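Local coordinates for protein hypothetical bacterial 6-phosphogluconolactonase (Bacteroides fragilis, PDB 3SCY) that probably hydrolyses a sugar lactone such as 6-phosphogluconolactone, as a member of the seven-bladed beta-propeller lactonases, though its reaction is unproven, at residues E13-V18 with T31-E36; N35-E40 with N316-L321; V49-Y54 with N68-D73; D101-T106 with H156-R161; H215-S220 with I264-D269. All coordinates share one frame; numbering follows the deposited sequence. Where two conformers were deposited one is given.

Contact 1: E13-V18 with T31-E36; sequences ELTMLV and TFRFNE
Leu-14 N donates to Phe-34 O over 2.8 Å, and Phe-34 N returns the bond to Leu-14 O. Two residues on, Met-16 (a selenomethionine) and Phe-32 form the next hydrogen-bonded pair, the bond from Met-16 N to Phe-32 O being almost straight (N-H...O 178°). Thr-15 and Arg-33 make the non-hydrogen-bonded pair between them. There the arginine chain, bent at chi2 and chi3, folds back so that its guanidinium edge faces Thr-15; NH1 lies 2.9 Å from Thr-15 OG1, and both atoms bond to the carbonyl of Lys-84, while NH2 bonds to Glu-85 O. Beside it, Glu-13 CB packs on Arg-33 CG at 3.8 Å, while a water joins Glu-13 OE2 to Asn-35 ND2. The other face is apolar: Val-18 CG2 touches Phe-32 CE1 at 3.7 Å, and Leu-14 CD1 meets the Phe-34 ring at its edge. This antiparallel hairpin lies in a four-stranded propeller blade that the C-terminal strand 354-360 completes, the "Velcro" closure of beta-propellers.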
# COMPACT_ATOMS: atom_id res chain seq x y z
N GLU A 13 -6.98 21.10 -4.02
CA GLU A 13 -7.20 20.59 -2.67
C GLU A 13 -7.61 19.15 -2.71
O GLU A 13 -8.70 18.84 -3.18
CB GLU A 13 -8.25 21.41 -1.92
CG GLU A 13 -7.75 22.79 -1.52
CD GLU A 13 -8.70 23.64 -0.69
OE1 GLU A 13 -9.92 23.36 -0.70
OE2 GLU A 13 -8.22 24.60 -0.05
N LEU A 14 -6.76 18.30 -2.19
CA LEU A 14 -7.03 16.88 -2.07
C LEU A 14 -7.55 16.55 -0.67
O LEU A 14 -7.26 17.28 0.28
CB LEU A 14 -5.71 16.10 -2.29
CG LEU A 14 -4.94 16.27 -3.61
CD1 LEU A 14 -3.49 15.82 -3.44
CD2 LEU A 14 -5.57 15.43 -4.71
N THR A 15 -8.28 15.44 -0.53
CA THR A 15 -8.65 14.96 0.79
C THR A 15 -7.73 13.80 1.09
O THR A 15 -7.65 12.87 0.30
CB THR A 15 -10.13 14.60 0.93
OG1 THR A 15 -10.85 15.79 0.63
CG2 THR A 15 -10.49 14.19 2.37
N MSE A 16 -7.04 13.86 2.21
CA MSE A 16 -6.08 12.84 2.59
C MSE A 16 -6.59 12.05 3.79
O MSE A 16 -7.03 12.64 4.79
CB MSE A 16 -4.72 13.49 2.91
CG MSE A 16 -3.66 12.46 3.32
SE MSE A 16 -1.91 13.26 3.43
CE MSE A 16 -2.11 14.14 4.90
N LEU A 17 -6.47 10.75 3.72
CA LEU A 17 -6.77 9.79 4.77
C LEU A 17 -5.47 9.35 5.38
O LEU A 17 -4.52 9.03 4.65
CB LEU A 17 -7.51 8.58 4.19
CG LEU A 17 -8.88 8.86 3.53
CD1 LEU A 17 -9.24 7.71 2.55
CD2 LEU A 17 -9.99 8.84 4.60
N VAL A 18 -5.41 9.31 6.72
CA VAL A 18 -4.21 8.87 7.41
C VAL A 18 -4.55 7.74 8.36
O VAL A 18 -5.30 7.95 9.32
CB VAL A 18 -3.53 10.03 8.18
CG1 VAL A 18 -2.27 9.54 8.92
CG2 VAL A 18 -3.20 11.19 7.24
N THR A 31 -8.29 12.67 8.95
CA THR A 31 -8.49 13.21 7.61
C THR A 31 -8.05 14.67 7.56
O THR A 31 -8.18 15.39 8.56
CB THR A 31 -9.91 13.04 7.13
OG1 THR A 31 -10.78 13.73 8.02
CG2 THR A 31 -10.32 11.57 7.01
N PHE A 32 -7.53 15.07 6.40
CA PHE A 32 -6.97 16.41 6.17
C PHE A 32 -7.27 16.90 4.78
O PHE A 32 -7.41 16.10 3.86
CB PHE A 32 -5.41 16.39 6.33
CG PHE A 32 -4.87 15.93 7.67
CD1 PHE A 32 -4.76 14.57 7.96
CD2 PHE A 32 -4.50 16.85 8.63
CE1 PHE A 32 -4.29 14.15 9.20
CE2 PHE A 32 -4.08 16.42 9.90
CZ PHE A 32 -3.95 15.07 10.16
N ARG A 33 -7.29 18.22 4.61
CA ARG A 33 -7.26 18.78 3.28
C ARG A 33 -5.78 19.00 2.96
O ARG A 33 -5.04 19.45 3.84
CB ARG A 33 -8.05 20.10 3.18
CG ARG A 33 -8.47 20.39 1.74
CD ARG A 33 -9.66 19.54 1.33
NE ARG A 33 -10.84 20.01 2.04
CZ ARG A 33 -11.98 19.35 2.21
NH1 ARG A 33 -12.13 18.12 1.74
NH2 ARG A 33 -12.97 19.91 2.90
N PHE A 34 -5.32 18.64 1.77
CA PHE A 34 -3.91 18.87 1.41
C PHE A 34 -3.85 19.57 0.06
O PHE A 34 -4.38 19.04 -0.93
CB PHE A 34 -3.09 17.55 1.39
CG PHE A 34 -1.64 17.81 1.04
CD1 PHE A 34 -0.73 18.25 2.01
CD2 PHE A 34 -1.19 17.67 -0.27
CE1 PHE A 34 0.60 18.54 1.67
CE2 PHE A 34 0.15 17.95 -0.60
CZ PHE A 34 1.02 18.39 0.37
N ASN A 35 -3.19 20.74 -0.01
CA ASN A 35 -3.10 21.47 -1.27
C ASN A 35 -1.86 20.99 -2.05
O ASN A 35 -0.74 21.20 -1.58
CB ASN A 35 -3.06 22.97 -1.01
CG ASN A 35 -3.25 23.77 -2.25
OD1 ASN A 35 -2.58 23.56 -3.28
ND2 ASN A 35 -4.20 24.69 -2.21
N GLU A 36 -2.07 20.32 -3.20
CA GLU A 36 -0.96 19.75 -3.99
C GLU A 36 -0.23 20.82 -4.85
O GLU A 36 0.65 20.47 -5.62
CB GLU A 36 -1.38 18.55 -4.86
CG GLU A 36 -2.41 18.83 -5.95
CD GLU A 36 -2.56 17.80 -7.05
OE1 GLU A 36 -1.87 16.75 -7.02
OE2 GLU A 36 -3.35 18.06 -7.99
O HOH W 1 -5.25 25.14 0.46

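Contact 2: N35-E40 with N316-L321; sequences NEETGE and NGKYLL
Asn-316 reaches across to Glu-36, and each of its side-chain atoms has a partner. CB lies 3.4 Å from Glu-36 OE1. CG sits 3.3 Å from Glu-36 CD, where amide and carboxylate approach from opposite directions and stack with their planes 13° apart. OD1 turns back to accept from Lys-318 N, forming an Asx turn, and also bonds to Thr-314 OG1. At the tip, ND2 gives a straight bond to Glu-36 O (2.8 Å, 169°), approaching from above the carbonyl plane, and a weak one to Glu-37 OE2. Asn-316 N also donates to Glu-36 OE1 at 2.9 Å. Lys-318, fully extended, runs past Glu-36 O and brings NZ to Glu-37 O at 2.7 Å. Tyr-319 lies between layers: Gly-39 CA makes a CH-pi contact over one face of its ring, 4.2 Å from the centroid, and Lys-318 CG lies over the opposite face. Within 35-40, Asn-35 OD1 accepts from Glu-37 N and Thr-38 N, an Asx motif that shapes the turn. Two Asx-stabilised loops thus interlock between neighbouring propeller blades, the hairpin turn 35-40 and the turn leading into strand 319-324.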
# COMPACT_ATOMS: atom_id res chain seq x y z
N ASN A 35 -3.19 20.74 -0.01
CA ASN A 35 -3.10 21.47 -1.27
C ASN A 35 -1.86 20.99 -2.05
O ASN A 35 -0.74 21.20 -1.58
CB ASN A 35 -3.06 22.97 -1.01
CG ASN A 35 -3.25 23.77 -2.25
OD1 ASN A 35 -2.58 23.56 -3.28
ND2 ASN A 35 -4.20 24.69 -2.21
N GLU A 36 -2.07 20.32 -3.20
CA GLU A 36 -0.96 19.75 -3.99
C GLU A 36 -0.23 20.82 -4.85
O GLU A 36 0.65 20.47 -5.62
CB GLU A 36 -1.38 18.55 -4.86
CG GLU A 36 -2.41 18.83 -5.95
CD GLU A 36 -2.56 17.80 -7.05
OE1 GLU A 36 -1.87 16.75 -7.02
OE2 GLU A 36 -3.35 18.06 -7.99
N GLU A 37 -0.60 22.10 -4.72
CA GLU A 37 0.12 23.16 -5.45
C GLU A 37 0.95 23.99 -4.45
O GLU A 37 1.95 24.60 -4.85
CB GLU A 37 -0.81 24.07 -6.31
CG GLU A 37 -1.50 23.41 -7.50
CD GLU A 37 -0.73 22.75 -8.64
OE1 GLU A 37 0.41 23.18 -8.92
OE2 GLU A 37 -1.31 21.85 -9.29
N THR A 38 0.56 24.00 -3.16
CA THR A 38 1.27 24.78 -2.13
C THR A 38 1.87 23.98 -0.97
O THR A 38 2.75 24.50 -0.27
CB THR A 38 0.37 25.85 -1.51
OG1 THR A 38 -0.66 25.19 -0.78
CG2 THR A 38 -0.22 26.81 -2.54
N GLY A 39 1.36 22.76 -0.72
CA GLY A 39 1.85 21.95 0.39
C GLY A 39 1.21 22.23 1.73
O GLY A 39 1.57 21.62 2.73
N GLU A 40 0.22 23.15 1.75
CA GLU A 40 -0.53 23.50 2.95
C GLU A 40 -1.55 22.42 3.28
O GLU A 40 -2.12 21.82 2.38
CB GLU A 40 -1.23 24.86 2.79
CG GLU A 40 -0.30 26.03 2.48
CD GLU A 40 0.68 26.48 3.55
OE1 GLU A 40 0.56 26.05 4.71
OE2 GLU A 40 1.56 27.32 3.22
N ASN A 316 -0.50 15.37 -9.23
CA ASN A 316 0.18 16.30 -10.13
C ASN A 316 1.71 16.08 -10.11
O ASN A 316 2.44 16.77 -10.82
CB ASN A 316 -0.17 17.75 -9.81
CG ASN A 316 0.39 18.31 -8.52
OD1 ASN A 316 1.01 17.59 -7.72
ND2 ASN A 316 0.10 19.56 -8.25
N GLY A 317 2.18 15.16 -9.26
CA GLY A 317 3.60 14.83 -9.13
C GLY A 317 4.44 15.84 -8.40
O GLY A 317 5.67 15.69 -8.30
N LYS A 318 3.83 16.91 -7.86
CA LYS A 318 4.61 17.98 -7.26
C LYS A 318 5.13 17.67 -5.85
O LYS A 318 6.19 18.19 -5.49
CB LYS A 318 3.81 19.31 -7.24
CG LYS A 318 4.55 20.48 -6.61
CD LYS A 318 3.82 21.78 -6.77
CE LYS A 318 4.68 22.90 -6.24
NZ LYS A 318 4.04 24.22 -6.45
N TYR A 319 4.38 16.91 -5.04
CA TYR A 319 4.84 16.62 -3.68
C TYR A 319 4.86 15.13 -3.37
O TYR A 319 4.09 14.33 -3.94
CB TYR A 319 3.93 17.31 -2.63
CG TYR A 319 3.95 18.81 -2.69
CD1 TYR A 319 5.03 19.54 -2.19
CD2 TYR A 319 2.87 19.52 -3.22
CE1 TYR A 319 5.05 20.93 -2.25
CE2 TYR A 319 2.89 20.91 -3.30
CZ TYR A 319 3.98 21.62 -2.80
OH TYR A 319 4.04 23.00 -2.85
N LEU A 320 5.79 14.77 -2.48
CA LEU A 320 5.96 13.43 -1.94
C LEU A 320 5.85 13.55 -0.42
O LEU A 320 6.60 14.30 0.22
CB LEU A 320 7.32 12.87 -2.39
CG LEU A 320 7.54 11.37 -2.12
CD1 LEU A 320 8.55 10.76 -3.09
CD2 LEU A 320 7.98 11.12 -0.67
N LEU A 321 4.83 12.87 0.13
CA LEU A 321 4.52 12.93 1.56
C LEU A 321 4.92 11.66 2.23
O LEU A 321 4.55 10.58 1.76
CB LEU A 321 3.02 13.17 1.78
CG LEU A 321 2.43 14.51 1.31
CD1 LEU A 321 2.24 14.56 -0.20
CD2 LEU A 321 1.05 14.73 1.92

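Contact 3: V49-Y54 with N68-D73; sequences VANPSY and NEFSKD
Asn-51 and Glu-69 form the tight part of this contact. Glu-69 N donates to Asn-51 O over 2.9 Å in an almost straight bond, and the same oxygen takes a weak bond from Ser-53 N, closing the inverse gamma turn centred on Pro-52. Asn-51 ND2 gives a more bent bond to Glu-69 O (3.1 Å, 137°). Deeper in, the buried Ser-53 holds OG between backbone N and carbonyl carbon (chi1 66°), from where it donates to Glu-69 OE1 at 2.7 Å on the anti side of the carboxylate. The more exposed end is made by packing rather than bonds: Ala-50 CB touches the edge of the Phe-70 ring at CE2, 3.4 Å away, and Asn-51 ND2 sits over one face, offset toward the rim. Tyr-21 OH is a second hydrogen-bond partner of Glu-69 OE1. Two hydroxyls thus grip one oxygen, which probably restrains the carboxylate, while OE2 lies near an unidentified molecule, probably from the crystallisation liquor, that may mark a pocket.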
# COMPACT_ATOMS: atom_id res chain seq x y z
N VAL A 49 -11.02 4.19 15.54
CA VAL A 49 -10.84 2.87 14.90
C VAL A 49 -9.57 2.26 15.45
O VAL A 49 -8.57 2.95 15.50
CB VAL A 49 -10.74 2.96 13.34
CG1 VAL A 49 -11.02 1.61 12.70
CG2 VAL A 49 -11.65 4.04 12.75
N ALA A 50 -9.58 0.97 15.81
CA ALA A 50 -8.38 0.34 16.34
C ALA A 50 -7.43 -0.15 15.26
O ALA A 50 -7.86 -0.79 14.30
CB ALA A 50 -8.78 -0.81 17.23
N ASN A 51 -6.13 0.22 15.38
CA ASN A 51 -5.03 -0.14 14.47
C ASN A 51 -5.44 -0.14 12.98
O ASN A 51 -5.26 -1.15 12.29
CB ASN A 51 -4.41 -1.47 14.84
CG ASN A 51 -3.57 -1.39 16.07
OD1 ASN A 51 -3.10 -0.32 16.45
ND2 ASN A 51 -3.52 -2.48 16.81
N PRO A 52 -5.95 1.00 12.46
CA PRO A 52 -6.25 1.08 11.02
C PRO A 52 -4.94 1.36 10.24
O PRO A 52 -4.72 2.47 9.73
CB PRO A 52 -7.24 2.24 10.96
CG PRO A 52 -6.79 3.17 12.05
CD PRO A 52 -6.22 2.29 13.15
N SER A 53 -4.03 0.36 10.23
CA SER A 53 -2.69 0.58 9.68
C SER A 53 -2.63 0.66 8.15
O SER A 53 -1.61 1.07 7.58
CB SER A 53 -1.73 -0.48 10.18
OG SER A 53 -2.13 -1.73 9.64
N TYR A 54 -3.70 0.25 7.50
CA TYR A 54 -3.83 0.37 6.06
C TYR A 54 -5.28 0.60 5.76
O TYR A 54 -6.16 0.01 6.39
CB TYR A 54 -3.28 -0.88 5.30
CG TYR A 54 -2.70 -0.50 3.96
CD1 TYR A 54 -1.38 -0.05 3.85
CD2 TYR A 54 -3.50 -0.46 2.81
CE1 TYR A 54 -0.88 0.45 2.65
CE2 TYR A 54 -2.99 0.02 1.59
CZ TYR A 54 -1.68 0.47 1.53
OH TYR A 54 -1.14 0.97 0.36
N ASN A 68 -8.04 -3.69 10.62
CA ASN A 68 -7.91 -3.55 12.07
C ASN A 68 -6.81 -4.54 12.38
O ASN A 68 -7.08 -5.74 12.43
CB ASN A 68 -9.24 -3.81 12.82
CG ASN A 68 -10.32 -2.85 12.38
OD1 ASN A 68 -10.33 -1.67 12.76
ND2 ASN A 68 -11.22 -3.31 11.53
N GLU A 69 -5.56 -4.05 12.45
CA GLU A 69 -4.41 -4.94 12.54
C GLU A 69 -4.15 -5.43 13.95
O GLU A 69 -3.52 -4.75 14.76
CB GLU A 69 -3.17 -4.29 11.92
CG GLU A 69 -2.05 -5.30 11.72
CD GLU A 69 -0.70 -4.73 11.34
OE1 GLU A 69 -0.62 -3.55 10.95
OE2 GLU A 69 0.29 -5.51 11.39
N PHE A 70 -4.66 -6.63 14.22
CA PHE A 70 -4.54 -7.33 15.48
C PHE A 70 -4.06 -8.74 15.25
O PHE A 70 -4.41 -9.35 14.22
CB PHE A 70 -5.87 -7.33 16.23
CG PHE A 70 -6.14 -5.97 16.80
CD1 PHE A 70 -5.54 -5.57 17.99
CD2 PHE A 70 -6.96 -5.07 16.14
CE1 PHE A 70 -5.78 -4.30 18.51
CE2 PHE A 70 -7.17 -3.79 16.64
CZ PHE A 70 -6.59 -3.42 17.84
N SER A 71 -3.25 -9.24 16.22
CA SER A 71 -2.54 -10.53 16.23
C SER A 71 -3.44 -11.72 16.56
O SER A 71 -3.04 -12.85 16.31
CB SER A 71 -1.39 -10.49 17.22
OG SER A 71 -0.44 -9.49 16.87
N LYS A 72 -4.61 -11.47 17.15
CA LYS A 72 -5.54 -12.54 17.52
C LYS A 72 -6.92 -12.29 16.90
O LYS A 72 -7.00 -11.76 15.79
CB LYS A 72 -5.61 -12.71 19.05
N ASP A 73 -8.01 -12.68 17.63
CA ASP A 73 -9.43 -12.65 17.24
C ASP A 73 -10.00 -11.27 16.87
O ASP A 73 -11.09 -11.22 16.30
CB ASP A 73 -10.28 -13.24 18.38

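Contact 4: D101-T106 with H156-R161; sequences DPCYLT and HLHCVR
Leu-157 meets the first strand through its backbone, its O lying 3.5 Å from Cys-103 SG. The ring of His-158 approaches that same sulfur obliquely, with ND1 also 3.5 Å from it, while NE2 is hydrogen-bonded to an unidentified ligand. Cys-159 carries SG anti to its own nitrogen (chi1 -168°), which sets the sulfur over one face of the Tyr-104 ring, 3.8 Å from the centroid; its CA adds a CH-pi contact to the ring. Val-160 packs CG2 against Thr-106 CG2 at 3.9 Å. Its carbonyl O, like that of His-158, is buried without a polar partner. Arg-161 curls back so that CD lies 3.3 Å from Tyr-104 OH; its NE donates to a water that also bonds Thr-106 OG1, and NH1 bonds to Leu-216 O. No direct hydrogen bond crosses between the near-parallel strands, whose axes come within 5.9 Å. They are the first strands of adjacent blades, each paired with its own neighbour, 111-116 or 168-173, and Tyr-54 stacks on the opposite face of Tyr-104.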
# COMPACT_ATOMS: atom_id res chain seq x y z
N ASP A 101 -3.21 -10.17 11.80
CA ASP A 101 -2.50 -8.98 11.35
C ASP A 101 -2.75 -8.59 9.88
O ASP A 101 -1.81 -8.44 9.09
CB ASP A 101 -0.99 -9.07 11.66
CG ASP A 101 -0.71 -8.98 13.15
OD1 ASP A 101 -1.41 -8.22 13.85
OD2 ASP A 101 0.20 -9.69 13.61
N PRO A 102 -4.03 -8.33 9.52
CA PRO A 102 -4.31 -7.81 8.16
C PRO A 102 -3.56 -6.50 8.02
O PRO A 102 -3.64 -5.66 8.91
CB PRO A 102 -5.84 -7.68 8.14
CG PRO A 102 -6.21 -7.49 9.62
CD PRO A 102 -5.25 -8.38 10.35
N CYS A 103 -2.75 -6.35 6.94
CA CYS A 103 -1.85 -5.20 6.86
C CYS A 103 -1.91 -4.48 5.53
O CYS A 103 -1.16 -3.52 5.31
CB CYS A 103 -0.43 -5.66 7.15
SG CYS A 103 0.22 -6.81 5.91
N TYR A 104 -2.77 -4.94 4.63
CA TYR A 104 -2.95 -4.37 3.30
C TYR A 104 -4.31 -4.77 2.81
O TYR A 104 -4.77 -5.87 3.15
CB TYR A 104 -1.88 -4.89 2.31
CG TYR A 104 -1.69 -4.00 1.10
CD1 TYR A 104 -2.48 -4.14 -0.04
CD2 TYR A 104 -0.64 -3.10 1.04
CE1 TYR A 104 -2.29 -3.35 -1.18
CE2 TYR A 104 -0.40 -2.33 -0.10
CZ TYR A 104 -1.24 -2.44 -1.19
OH TYR A 104 -0.97 -1.70 -2.32
N LEU A 105 -4.93 -3.96 1.96
CA LEU A 105 -6.19 -4.40 1.37
C LEU A 105 -6.37 -3.78 -0.01
O LEU A 105 -5.74 -2.75 -0.34
CB LEU A 105 -7.41 -4.20 2.32
CG LEU A 105 -8.00 -2.81 2.52
CD1 LEU A 105 -9.15 -2.88 3.53
CD2 LEU A 105 -6.99 -1.78 3.04
N THR A 106 -7.16 -4.45 -0.87
CA THR A 106 -7.45 -3.93 -2.19
C THR A 106 -8.91 -4.21 -2.52
O THR A 106 -9.57 -4.93 -1.77
CB THR A 106 -6.49 -4.46 -3.27
OG1 THR A 106 -6.61 -3.59 -4.40
CG2 THR A 106 -6.79 -5.92 -3.67
N HIS A 156 3.99 -14.85 5.24
CA HIS A 156 3.61 -13.55 5.78
C HIS A 156 3.10 -12.76 4.61
O HIS A 156 3.89 -12.34 3.76
CB HIS A 156 4.80 -12.86 6.47
CG HIS A 156 5.26 -13.53 7.75
ND1 HIS A 156 4.43 -13.61 8.86
CD2 HIS A 156 6.46 -14.06 8.06
CE1 HIS A 156 5.15 -14.22 9.79
NE2 HIS A 156 6.37 -14.52 9.36
N LEU A 157 1.79 -12.61 4.50
CA LEU A 157 1.20 -11.95 3.35
C LEU A 157 1.16 -10.45 3.58
O LEU A 157 0.65 -9.99 4.60
CB LEU A 157 -0.18 -12.57 3.07
CG LEU A 157 -0.18 -13.82 2.16
CD1 LEU A 157 -0.01 -13.41 0.71
CD2 LEU A 157 0.90 -14.86 2.58
N HIS A 158 1.76 -9.67 2.66
CA HIS A 158 1.96 -8.25 2.89
C HIS A 158 1.38 -7.32 1.86
O HIS A 158 1.39 -6.10 2.09
CB HIS A 158 3.47 -7.95 2.99
CG HIS A 158 3.81 -6.98 4.08
ND1 HIS A 158 3.12 -5.79 4.23
CD2 HIS A 158 4.77 -7.06 5.03
CE1 HIS A 158 3.64 -5.21 5.31
NE2 HIS A 158 4.66 -5.92 5.79
N CYS A 159 0.87 -7.86 0.75
CA CYS A 159 0.33 -7.04 -0.31
C CYS A 159 -0.59 -7.87 -1.16
O CYS A 159 -0.34 -9.07 -1.33
CB CYS A 159 1.46 -6.45 -1.14
SG CYS A 159 0.95 -5.13 -2.28
N VAL A 160 -1.68 -7.28 -1.63
CA VAL A 160 -2.60 -7.88 -2.57
C VAL A 160 -2.90 -6.83 -3.63
O VAL A 160 -3.30 -5.71 -3.30
CB VAL A 160 -3.89 -8.47 -1.94
CG1 VAL A 160 -3.61 -9.81 -1.27
CG2 VAL A 160 -4.54 -7.50 -0.96
N ARG A 161 -2.62 -7.15 -4.90
CA ARG A 161 -2.85 -6.23 -6.01
C ARG A 161 -3.61 -6.85 -7.14
O ARG A 161 -3.29 -7.96 -7.55
CB ARG A 161 -1.53 -5.72 -6.61
CG ARG A 161 -0.57 -4.99 -5.66
CD ARG A 161 -1.21 -3.79 -4.92
NE ARG A 161 -2.01 -2.91 -5.77
CZ ARG A 161 -1.53 -1.97 -6.57
NH1 ARG A 161 -0.22 -1.75 -6.63
NH2 ARG A 161 -2.34 -1.24 -7.32
O HOH W 2 -4.98 -3.28 -6.55

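Contact 5: H215-S220 with I264-D269; sequences HLIFNS and IHLSPD
Ile-217 is central to the apolar packing, pushing CD1 between two residues of the facing strand: CD1 lies 3.9 Å from Ile-264 CG1 and equally far from Leu-266 CG. Its CG1 stands between the backbone nitrogen and the carbonyl carbon (chi1 59°), and the extended chi2 carries the methyl onward over the backbone of His-265 and Leu-266. The other branch, CG2, rests on Ile-264 O at 3.4 Å. At one end of the patch Ile-264 CG2 covers His-215 O at 3.7 Å, and at the other Leu-266 CD1 packs on Asn-219 CA at 3.6 Å.

Polar links are few and indirect. No hydrogen bond passes straight between the segments, whose strand axes run nearly parallel (10°) and approach to 7.2 Å. Where the strands have given way to loops, a water donates to Pro-268 O at 2.8 Å and also bonds to Ser-220 OG. Beyond the two segments, Asp-263 accepts from His-215 ND1 through one carboxylate oxygen and from His-265 NE2 through the other, joining residues of both strands. The amide of Asn-219 is engaged within its own turn, by Asp-221 and Phe-224.

The chemistry is that of two propeller blades meeting through branched aliphatic side chains: apolar packing probably dominates this partly buried interface, with water and a shared carboxylate adding the polar ties at its ends.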
# COMPACT_ATOMS: atom_id res chain seq x y z
N HIS A 215 5.83 -4.75 -0.92
CA HIS A 215 4.79 -4.11 -1.72
C HIS A 215 5.10 -4.15 -3.19
O HIS A 215 6.27 -4.08 -3.58
CB HIS A 215 4.56 -2.65 -1.28
CG HIS A 215 3.76 -2.49 -0.02
ND1 HIS A 215 3.48 -1.22 0.49
CD2 HIS A 215 3.27 -3.42 0.84
CE1 HIS A 215 2.75 -1.42 1.58
NE2 HIS A 215 2.62 -2.72 1.85
N LEU A 216 4.07 -4.23 -4.02
CA LEU A 216 4.13 -4.33 -5.48
C LEU A 216 3.31 -3.23 -6.13
O LEU A 216 2.19 -2.95 -5.68
CB LEU A 216 3.58 -5.69 -5.91
CG LEU A 216 3.62 -6.01 -7.43
CD1 LEU A 216 5.05 -6.33 -7.92
CD2 LEU A 216 2.75 -7.24 -7.74
N ILE A 217 3.86 -2.64 -7.21
CA ILE A 217 3.19 -1.61 -7.99
C ILE A 217 3.38 -1.90 -9.47
O ILE A 217 4.29 -2.66 -9.86
CB ILE A 217 3.63 -0.17 -7.66
CG1 ILE A 217 5.17 -0.04 -7.92
CG2 ILE A 217 3.25 0.22 -6.20
CD1 ILE A 217 5.70 1.38 -7.93
N PHE A 218 2.55 -1.27 -10.29
CA PHE A 218 2.61 -1.36 -11.75
C PHE A 218 2.83 0.00 -12.32
O PHE A 218 2.38 0.99 -11.71
CB PHE A 218 1.29 -1.92 -12.34
CG PHE A 218 1.05 -3.33 -11.89
CD1 PHE A 218 1.56 -4.40 -12.61
CD2 PHE A 218 0.37 -3.59 -10.71
CE1 PHE A 218 1.39 -5.72 -12.15
CE2 PHE A 218 0.18 -4.90 -10.27
CZ PHE A 218 0.71 -5.94 -10.98
N ASN A 219 3.41 0.08 -13.52
CA ASN A 219 3.51 1.39 -14.15
C ASN A 219 2.15 1.75 -14.79
O ASN A 219 1.22 0.93 -14.78
CB ASN A 219 4.68 1.48 -15.15
CG ASN A 219 4.40 0.77 -16.44
OD1 ASN A 219 3.68 -0.23 -16.48
ND2 ASN A 219 4.92 1.31 -17.52
N SER A 220 2.04 2.96 -15.35
CA SER A 220 0.78 3.48 -15.90
C SER A 220 0.21 2.64 -17.05
O SER A 220 -1.01 2.49 -17.09
CB SER A 220 0.93 4.92 -16.36
OG SER A 220 1.95 5.06 -17.33
N ILE A 264 6.86 1.72 -1.96
CA ILE A 264 7.36 1.94 -3.31
C ILE A 264 6.29 2.63 -4.15
O ILE A 264 5.12 2.24 -4.14
CB ILE A 264 7.80 0.58 -3.95
CG1 ILE A 264 8.54 0.80 -5.29
CG2 ILE A 264 6.62 -0.43 -4.08
CD1 ILE A 264 9.25 -0.50 -5.82
N HIS A 265 6.71 3.69 -4.89
CA HIS A 265 5.82 4.47 -5.73
C HIS A 265 6.54 5.05 -6.92
O HIS A 265 7.70 5.46 -6.82
CB HIS A 265 5.18 5.65 -4.96
CG HIS A 265 4.29 5.23 -3.84
ND1 HIS A 265 2.94 5.02 -4.04
CD2 HIS A 265 4.60 4.94 -2.55
CE1 HIS A 265 2.47 4.62 -2.87
NE2 HIS A 265 3.43 4.53 -1.95
N LEU A 266 5.83 5.09 -8.04
CA LEU A 266 6.31 5.75 -9.22
C LEU A 266 5.75 7.15 -9.22
O LEU A 266 4.59 7.35 -8.81
CB LEU A 266 5.84 5.00 -10.48
CG LEU A 266 6.61 3.76 -10.86
CD1 LEU A 266 5.79 2.86 -11.73
CD2 LEU A 266 7.89 4.11 -11.60
N SER A 267 6.51 8.11 -9.76
CA SER A 267 5.95 9.43 -10.00
C SER A 267 4.80 9.27 -11.05
O SER A 267 4.87 8.36 -11.90
CB SER A 267 7.02 10.42 -10.48
OG SER A 267 7.71 9.98 -11.63
N PRO A 268 3.75 10.10 -11.00
CA PRO A 268 2.66 9.97 -11.99
C PRO A 268 3.13 10.03 -13.45
O PRO A 268 2.52 9.34 -14.27
CB PRO A 268 1.73 11.14 -11.66
CG PRO A 268 1.98 11.40 -10.21
CD PRO A 268 3.47 11.17 -10.02
N ASP A 269 4.23 10.77 -13.79
CA ASP A 269 4.75 10.85 -15.16
C ASP A 269 5.57 9.59 -15.54
O ASP A 269 6.02 9.48 -16.68
CB ASP A 269 5.56 12.15 -15.37
CG ASP A 269 6.80 12.31 -14.50
OD1 ASP A 269 7.20 11.33 -13.83
OD2 ASP A 269 7.40 13.41 -14.53
O HOH W 3 2.66 7.99 -16.67

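Contacts 1 and 2 share Asn-35 and Glu-36, and their centres are 10 Å apart; one builds a blade that the other ties to its neighbour. Contacts 3 and 4, centres 12 Å apart, meet where Phe-70 O lies 2.8 Å from Asp-101 N. Glu-69 and His-158 each have a side chain about 3 Å from an unidentified ligand, probably from the crystallisation liquor, which may mark a pocket. Contact 5 continues the ring from contact 4, with Arg-161 NH1 2.9 Å from Leu-216 O, and touches contact 2 where Pro-268 CD packs on Gly-317 CA. The sodium ion, bound by Gln-302 and Leu-342, is separate, about 12 Å from the Tyr-319 side chain.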